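Local structure of CocE/NonD family hydrolase (Staphylococcus aureus subsp. aureus COL, 3III) at residues E201-G206 with D246-R251; Y214-Q219 with M527-E532. The protein is a hydrolase of the CocE/NonD family, probably cleaving ester or amide substrates with an alpha/beta-hydrolase domain. One frame throughout, in Å; residues are numbered along the deposited sequence. Where two conformers were deposited one is given.

Interaction 1: residues E201-G206 with D246-R251; sequences EVAFHG and DFWKQR
W248 O accepts a 2.9 Å hydrogen bond from R251 N, while the indole of the same residue reaches A203 and F204. No hydrogen bond joins the two segments; the contact is apolar and buried. The methyl of A203 comes obliquely to the far end of the six-membered ring, its CB 3.6 Å from W248 CH2. F204 meets the pyrrole side instead, with F204 CE2 3.7 Å from W248 NE1, and the two ring planes stand almost perpendicular (88°). W248 NE1 is itself fixed by the carbonyl O of H241, which limits rotation of the indole. Both segments belong to the helical stretch between strands 186-192 and 262-267 of the alpha/beta-hydrolase sheet, the position of the helical cap in CocE-type enzymes. Here the end of helix 198-203, running into the short strand 204-205, packs against helix 246-249. On the other side of the indole plane from A203 and F204 lies F247, whose CE2 sits 3.6 Å above the W248 ring, turning its edge to that face. W248 CG lies beside the backbone N (chi1 -72°), which carries the indole across to A203. Within 246-251, Q250 NE2 also bonds D246 O at 3.3 Å, approaching from well above the carbonyl plane.

Interaction 2: residues Y214-Q219 with M527-E532; sequences YRFWTQ and MKTRYE. With PLM (palmitic acid), chain G.
F216 lays one face of its ring over the backbone carbonyl of K528, whose C atom stands 3.9 Å above the plane, offset toward the rim. K528 is the centre of an inverse gamma turn, closed by a weak hydrogen bond from T529 N to M527 O. Through this turn the non-catalytic C-terminal domain meets helix 213-224 of the hydrolase domain. K528 O rests against the root of the phenylalanine, 3.3 Å from F216 CB, and lies almost as near its CG and CD2. With its CG anti to the backbone N (chi1 166°), F216 sends its ring across the loop toward a bound palmitic acid, with T529 CG2 alongside and pointing the same way. In the conformer described, selenomethionine M527 brings its CG to 3.4 Å from F216 CE1, at an oblique angle to the ring, and its SE makes a Met-aromatic contact 4.9 Å from the ring centroid. C6 of the palmitic acid approaches the ring edge near its plane, 3.5 Å from F216 CZ, and C8 lies near the selenium. The fatty acid is hydrogen-bonded to S169 and Y76; S169 follows strand 162-168, the probable site of the nucleophile elbow in this fold, and Y76 OH also binds W217 NE1. Within the helix, T218 OG1 donates to Y214 O over 2.8 Å, and T218 N reaches the same oxygen from the opposite face of its carbonyl plane.

How the interactions relate
The centres of the two contacts lie about 16 Å apart, and their segments alternate along the chain: 201-206, 214-219, 246-251, then 527-532. The first three belong to the helical region of the hydrolase domain, whereas 527-532 comes from a loop of the C-terminal domain between strands 508-514 and 541-546. Helix 213-224 connects them. Its Y214 packs on V202, A203 and W248, while F216, on the same helix, faces the C-terminal loop. A second junction brings H205 CE1 to within 3.8 Å of Y531 CB. Interaction 1 thus joins parts of the cap region of the hydrolase portion, and interaction 2 extends that packing across the domain interface, beside the bound fatty acid.

Interaction 1: residues E201-G206 with D246-R251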
loop_
_atom_site.group_PDB
_atom_site.type_symbol
_atom_site.label_atom_id
_atom_site.label_comp_id
_atom_site.label_asym_id
_atom_site.label_seq_id
_atom_site.Cartn_x
_atom_site.Cartn_y
_atom_site.Cartn_z
ATOM N N GLU A 201 -8.744 3.434 2.573
ATOM C CA GLU A 201 -7.749 2.566 1.934
ATOM C C GLU A 201 -7.906 1.090 2.200
ATOM O O GLU A 201 -7.512 0.312 1.348
ATOM C CB GLU A 201 -6.320 3.070 2.158
ATOM C CG GLU A 201 -6.237 4.505 1.578
ATOM C CD GLU A 201 -5.039 5.344 1.918
ATOM O OE1 GLU A 201 -4.245 4.967 2.814
ATOM O OE2 GLU A 201 -4.921 6.446 1.287
ATOM N N VAL A 202 -8.516 0.703 3.332
ATOM C CA VAL A 202 -8.677 -0.719 3.660
ATOM C C VAL A 202 -10.076 -1.070 4.226
ATOM O O VAL A 202 -10.608 -2.101 3.868
ATOM C CB VAL A 202 -7.565 -1.262 4.610
ATOM C CG1 VAL A 202 -7.631 -0.631 6.025
ATOM C CG2 VAL A 202 -7.622 -2.802 4.670
ATOM N N ALA A 203 -10.612 -0.249 5.151
ATOM C CA ALA A 203 -11.939 -0.496 5.773
ATOM C C ALA A 203 -13.105 -0.336 4.762
ATOM O O ALA A 203 -14.100 -1.067 4.800
ATOM C CB ALA A 203 -12.149 0.399 7.063
ATOM N N PHE A 204 -12.969 0.637 3.858
ATOM C CA PHE A 204 -13.962 0.914 2.844
ATOM C C PHE A 204 -13.263 1.377 1.592
ATOM O O PHE A 204 -12.241 2.049 1.623
ATOM C CB PHE A 204 -14.948 2.040 3.255
ATOM C CG PHE A 204 -15.617 1.828 4.612
ATOM C CD1 PHE A 204 -16.925 1.283 4.719
ATOM C CD2 PHE A 204 -14.944 2.176 5.772
ATOM C CE1 PHE A 204 -17.499 1.044 5.949
ATOM C CE2 PHE A 204 -15.547 1.989 6.995
ATOM C CZ PHE A 204 -16.818 1.396 7.077
ATOM N N HIS A 205 -13.821 1.023 0.468
ATOM C CA HIS A 205 -13.366 1.605 -0.791
ATOM C C HIS A 205 -14.460 2.465 -1.352
ATOM O O HIS A 205 -15.522 1.973 -1.674
ATOM C CB HIS A 205 -12.989 0.513 -1.767
ATOM C CG HIS A 205 -11.901 -0.349 -1.274
ATOM N ND1 HIS A 205 -12.120 -1.642 -0.860
ATOM C CD2 HIS A 205 -10.585 -0.097 -1.066
ATOM C CE1 HIS A 205 -10.978 -2.159 -0.445
ATOM N NE2 HIS A 205 -10.032 -1.250 -0.571
ATOM N N GLY A 206 -14.211 3.779 -1.437
ATOM C CA GLY A 206 -15.284 4.670 -1.901
ATOM C C GLY A 206 -16.512 4.616 -1.035
ATOM O O GLY A 206 -17.620 4.896 -1.489
ATOM N N ASP A 246 -15.327 11.105 13.598
ATOM C CA ASP A 246 -14.199 11.360 14.490
ATOM C C ASP A 246 -13.344 10.104 14.717
ATOM O O ASP A 246 -12.122 10.186 14.868
ATOM C CB ASP A 246 -14.687 11.851 15.877
ATOM C CG ASP A 246 -15.303 13.250 15.825
ATOM O OD1 ASP A 246 -15.172 13.911 14.766
ATOM O OD2 ASP A 246 -15.904 13.702 16.852
ATOM N N PHE A 247 -13.996 8.949 14.827
ATOM C CA PHE A 247 -13.268 7.670 14.928
ATOM C C PHE A 247 -12.237 7.469 13.812
ATOM O O PHE A 247 -11.029 7.249 14.088
ATOM C CB PHE A 247 -14.249 6.486 14.948
ATOM C CG PHE A 247 -13.550 5.161 15.011
ATOM C CD1 PHE A 247 -13.157 4.640 16.241
ATOM C CD2 PHE A 247 -13.228 4.472 13.850
ATOM C CE1 PHE A 247 -12.485 3.445 16.309
ATOM C CE2 PHE A 247 -12.550 3.280 13.908
ATOM C CZ PHE A 247 -12.177 2.760 15.147
ATOM N N TRP A 248 -12.695 7.534 12.569
ATOM C CA TRP A 248 -11.815 7.304 11.430
ATOM C C TRP A 248 -10.833 8.438 11.175
ATOM O O TRP A 248 -9.758 8.176 10.644
ATOM C CB TRP A 248 -12.601 7.003 10.144
ATOM C CG TRP A 248 -13.250 5.627 10.134
ATOM C CD1 TRP A 248 -14.589 5.347 10.056
ATOM C CD2 TRP A 248 -12.600 4.370 10.279
ATOM N NE1 TRP A 248 -14.783 3.986 10.039
ATOM C CE2 TRP A 248 -13.581 3.372 10.193
ATOM C CE3 TRP A 248 -11.261 3.977 10.394
ATOM C CZ2 TRP A 248 -13.266 1.988 10.268
ATOM C CZ3 TRP A 248 -10.965 2.623 10.480
ATOM C CH2 TRP A 248 -11.969 1.655 10.457
ATOM N N LYS A 249 -11.193 9.688 11.525
ATOM C CA LYS A 249 -10.242 10.794 11.393
ATOM C C LYS A 249 -8.989 10.564 12.233
ATOM O O LYS A 249 -7.909 10.969 11.851
ATOM C CB LYS A 249 -10.896 12.151 11.748
ATOM C CG LYS A 249 -11.919 12.628 10.696
ATOM C CD LYS A 249 -12.802 13.808 11.143
ATOM C CE LYS A 249 -13.780 14.174 10.037
ATOM N NZ LYS A 249 -14.572 15.351 10.411
ATOM N N GLN A 250 -9.128 9.899 13.374
ATOM C CA GLN A 250 -7.971 9.527 14.200
ATOM C C GLN A 250 -7.136 8.400 13.598
ATOM O O GLN A 250 -6.046 8.083 14.144
ATOM C CB GLN A 250 -8.431 9.093 15.580
ATOM C CG GLN A 250 -9.057 10.217 16.353
ATOM C CD GLN A 250 -9.557 9.748 17.673
ATOM O OE1 GLN A 250 -8.775 9.339 18.525
ATOM N NE2 GLN A 250 -10.871 9.809 17.879
ATOM N N ARG A 251 -7.598 7.817 12.476
ATOM C CA ARG A 251 -6.845 6.766 11.760
ATOM C C ARG A 251 -6.371 7.186 10.357
ATOM O O ARG A 251 -6.014 6.339 9.506
ATOM C CB ARG A 251 -7.614 5.445 11.682
ATOM C CG ARG A 251 -8.235 4.949 13.006
ATOM C CD ARG A 251 -7.183 4.663 14.051
ATOM N NE ARG A 251 -6.875 3.239 14.217
ATOM C CZ ARG A 251 -7.574 2.395 14.980
ATOM N NH1 ARG A 251 -8.692 2.817 15.609
ATOM N NH2 ARG A 251 -7.201 1.129 15.095
#

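Interaction 2: residues Y214-Q219 with M527-E532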
loop_
_atom_site.group_PDB
_atom_site.type_symbol
_atom_site.label_atom_id
_atom_site.label_comp_id
_atom_site.label_asym_id
_atom_site.label_seq_id
_atom_site.Cartn_x
_atom_site.Cartn_y
_atom_site.Cartn_z
ATOM N N TYR A 214 -9.889 -6.866 4.728
ATOM C CA TYR A 214 -9.995 -6.107 5.995
ATOM C C TYR A 214 -10.373 -6.979 7.181
ATOM O O TYR A 214 -9.783 -6.876 8.291
ATOM C CB TYR A 214 -11.003 -4.988 5.858
ATOM C CG TYR A 214 -11.226 -4.193 7.140
ATOM C CD1 TYR A 214 -10.303 -3.224 7.544
ATOM C CD2 TYR A 214 -12.341 -4.442 7.970
ATOM C CE1 TYR A 214 -10.508 -2.514 8.725
ATOM C CE2 TYR A 214 -12.555 -3.761 9.134
ATOM C CZ TYR A 214 -11.631 -2.752 9.495
ATOM O OH TYR A 214 -11.853 -2.055 10.668
ATOM N N ARG A 215 -11.377 -7.799 6.969
ATOM C CA ARG A 215 -11.882 -8.692 7.986
ATOM C C ARG A 215 -10.942 -9.857 8.223
ATOM O O ARG A 215 -10.700 -10.237 9.352
ATOM C CB ARG A 215 -13.296 -9.159 7.649
ATOM C CG ARG A 215 -14.267 -8.028 7.500
ATOM C CD ARG A 215 -15.709 -8.446 7.225
ATOM N NE ARG A 215 -16.536 -7.233 7.145
ATOM C CZ ARG A 215 -17.833 -7.224 6.902
ATOM N NH1 ARG A 215 -18.485 -8.352 6.656
ATOM N NH2 ARG A 215 -18.485 -6.075 6.902
ATOM N N PHE A 216 -10.367 -10.395 7.167
ATOM C CA PHE A 216 -9.360 -11.459 7.274
ATOM C C PHE A 216 -8.140 -10.999 8.117
ATOM O O PHE A 216 -7.647 -11.703 9.040
ATOM C CB PHE A 216 -8.926 -11.791 5.869
ATOM C CG PHE A 216 -7.658 -12.626 5.773
ATOM C CD1 PHE A 216 -7.701 -13.987 6.047
ATOM C CD2 PHE A 216 -6.460 -12.066 5.342
ATOM C CE1 PHE A 216 -6.544 -14.752 5.921
ATOM C CE2 PHE A 216 -5.336 -12.832 5.193
ATOM C CZ PHE A 216 -5.388 -14.174 5.496
ATOM N N TRP A 217 -7.731 -9.775 7.849
ATOM C CA TRP A 217 -6.589 -9.153 8.493
ATOM C C TRP A 217 -6.920 -8.941 9.962
ATOM O O TRP A 217 -6.124 -9.279 10.863
ATOM C CB TRP A 217 -6.302 -7.832 7.778
ATOM C CG TRP A 217 -5.346 -6.970 8.460
ATOM C CD1 TRP A 217 -4.012 -7.139 8.522
ATOM C CD2 TRP A 217 -5.642 -5.772 9.193
ATOM N NE1 TRP A 217 -3.448 -6.139 9.271
ATOM C CE2 TRP A 217 -4.429 -5.283 9.694
ATOM C CE3 TRP A 217 -6.813 -5.075 9.488
ATOM C CZ2 TRP A 217 -4.343 -4.108 10.446
ATOM C CZ3 TRP A 217 -6.719 -3.895 10.235
ATOM C CH2 TRP A 217 -5.511 -3.443 10.719
ATOM N N THR A 218 -8.078 -8.342 10.212
ATOM C CA THR A 218 -8.471 -8.089 11.586
ATOM C C THR A 218 -8.537 -9.383 12.391
ATOM O O THR A 218 -8.002 -9.461 13.501
ATOM C CB THR A 218 -9.832 -7.379 11.702
ATOM O OG1 THR A 218 -9.772 -6.129 11.018
ATOM C CG2 THR A 218 -10.118 -7.141 13.201
ATOM N N GLN A 219 -9.208 -10.388 11.835
ATOM C CA GLN A 219 -9.350 -11.684 12.476
ATOM C C GLN A 219 -8.020 -12.360 12.752
ATOM O O GLN A 219 -7.831 -12.998 13.796
ATOM C CB GLN A 219 -10.261 -12.594 11.640
ATOM C CG GLN A 219 -11.652 -12.116 11.823
ATOM C CD GLN A 219 -12.633 -12.687 10.847
ATOM O OE1 GLN A 219 -12.276 -13.208 9.770
ATOM N NE2 GLN A 219 -13.885 -12.579 11.203
HETATM N N MSE A 527 -9.425 -18.536 1.311
HETATM C CA MSE A 527 -8.845 -17.575 2.228
HETATM C C MSE A 527 -8.942 -16.189 1.652
HETATM O O MSE A 527 -8.576 -15.969 0.498
HETATM C CB MSE A 527 -7.394 -17.911 2.473
HETATM C CG MSE A 527 -6.736 -17.028 3.457
HETATM SE SE MSE A 527 -4.900 -17.658 3.742
HETATM C CE MSE A 527 -5.373 -19.362 4.616
ATOM N N LYS A 528 -9.450 -15.259 2.462
ATOM C CA LYS A 528 -9.828 -13.937 1.970
ATOM C C LYS A 528 -8.652 -12.954 1.953
ATOM O O LYS A 528 -8.669 -11.930 2.631
ATOM C CB LYS A 528 -11.039 -13.388 2.763
ATOM C CG LYS A 528 -12.370 -14.158 2.440
ATOM C CD LYS A 528 -13.534 -13.730 3.393
ATOM C CE LYS A 528 -14.937 -14.333 2.966
ATOM N NZ LYS A 528 -15.843 -14.567 4.184
ATOM N N THR A 529 -7.656 -13.249 1.119
ATOM C CA THR A 529 -6.487 -12.362 1.017
ATOM C C THR A 529 -6.737 -11.121 0.160
ATOM O O THR A 529 -6.014 -10.141 0.291
ATOM C CB THR A 529 -5.244 -13.098 0.435
ATOM O OG1 THR A 529 -5.583 -13.599 -0.834
ATOM C CG2 THR A 529 -4.792 -14.229 1.349
ATOM N N ARG A 530 -7.768 -11.168 -0.698
ATOM C CA ARG A 530 -8.113 -10.017 -1.524
ATOM C C ARG A 530 -9.285 -9.259 -0.902
ATOM O O ARG A 530 -10.054 -9.813 -0.095
ATOM C CB ARG A 530 -8.396 -10.509 -2.925
ATOM C CG ARG A 530 -8.569 -9.453 -3.972
ATOM C CD ARG A 530 -8.735 -10.073 -5.324
ATOM N NE ARG A 530 -8.921 -9.009 -6.285
ATOM C CZ ARG A 530 -9.915 -8.932 -7.155
ATOM N NH1 ARG A 530 -10.794 -9.909 -7.281
ATOM N NH2 ARG A 530 -10.024 -7.874 -7.905
ATOM N N TYR A 531 -9.438 -7.976 -1.250
ATOM C CA TYR A 531 -10.703 -7.268 -0.910
ATOM C C TYR A 531 -11.887 -8.056 -1.465
ATOM O O TYR A 531 -11.732 -8.775 -2.465
ATOM C CB TYR A 531 -10.694 -5.794 -1.395
ATOM C CG TYR A 531 -10.318 -5.646 -2.860
ATOM C CD1 TYR A 531 -11.141 -6.150 -3.861
ATOM C CD2 TYR A 531 -9.117 -5.031 -3.236
ATOM C CE1 TYR A 531 -10.798 -6.018 -5.219
ATOM C CE2 TYR A 531 -8.758 -4.895 -4.596
ATOM C CZ TYR A 531 -9.590 -5.412 -5.581
ATOM O OH TYR A 531 -9.228 -5.219 -6.934
ATOM N N GLU A 532 -13.026 -7.975 -0.766
ATOM C CA GLU A 532 -14.331 -8.376 -1.284
ATOM C C GLU A 532 -15.336 -7.284 -0.894
ATOM O O GLU A 532 -15.076 -6.482 0.032
ATOM C CB GLU A 532 -14.731 -9.739 -0.728
ATOM C CG GLU A 532 -13.827 -10.856 -1.204
ATOM C CD GLU A 532 -14.163 -12.237 -0.624
ATOM O OE1 GLU A 532 -15.204 -12.425 0.030
ATOM O OE2 GLU A 532 -13.323 -13.124 -0.809
HETATM C C1 PLM G . -0.027 -7.871 5.661
HETATM O O1 PLM G . 0.292 -6.916 6.366
HETATM O O2 PLM G . 0.108 -7.753 4.430
HETATM C C2 PLM G . -0.592 -9.096 6.304
HETATM C C3 PLM G . -0.705 -10.264 5.339
HETATM C C4 PLM G . -1.127 -11.594 5.964
HETATM C C5 PLM G . -0.940 -12.821 5.024
HETATM C C6 PLM G . -1.856 -14.046 5.291
HETATM C C7 PLM G . -1.248 -15.463 5.428
HETATM C C8 PLM G . -1.274 -16.389 4.183
#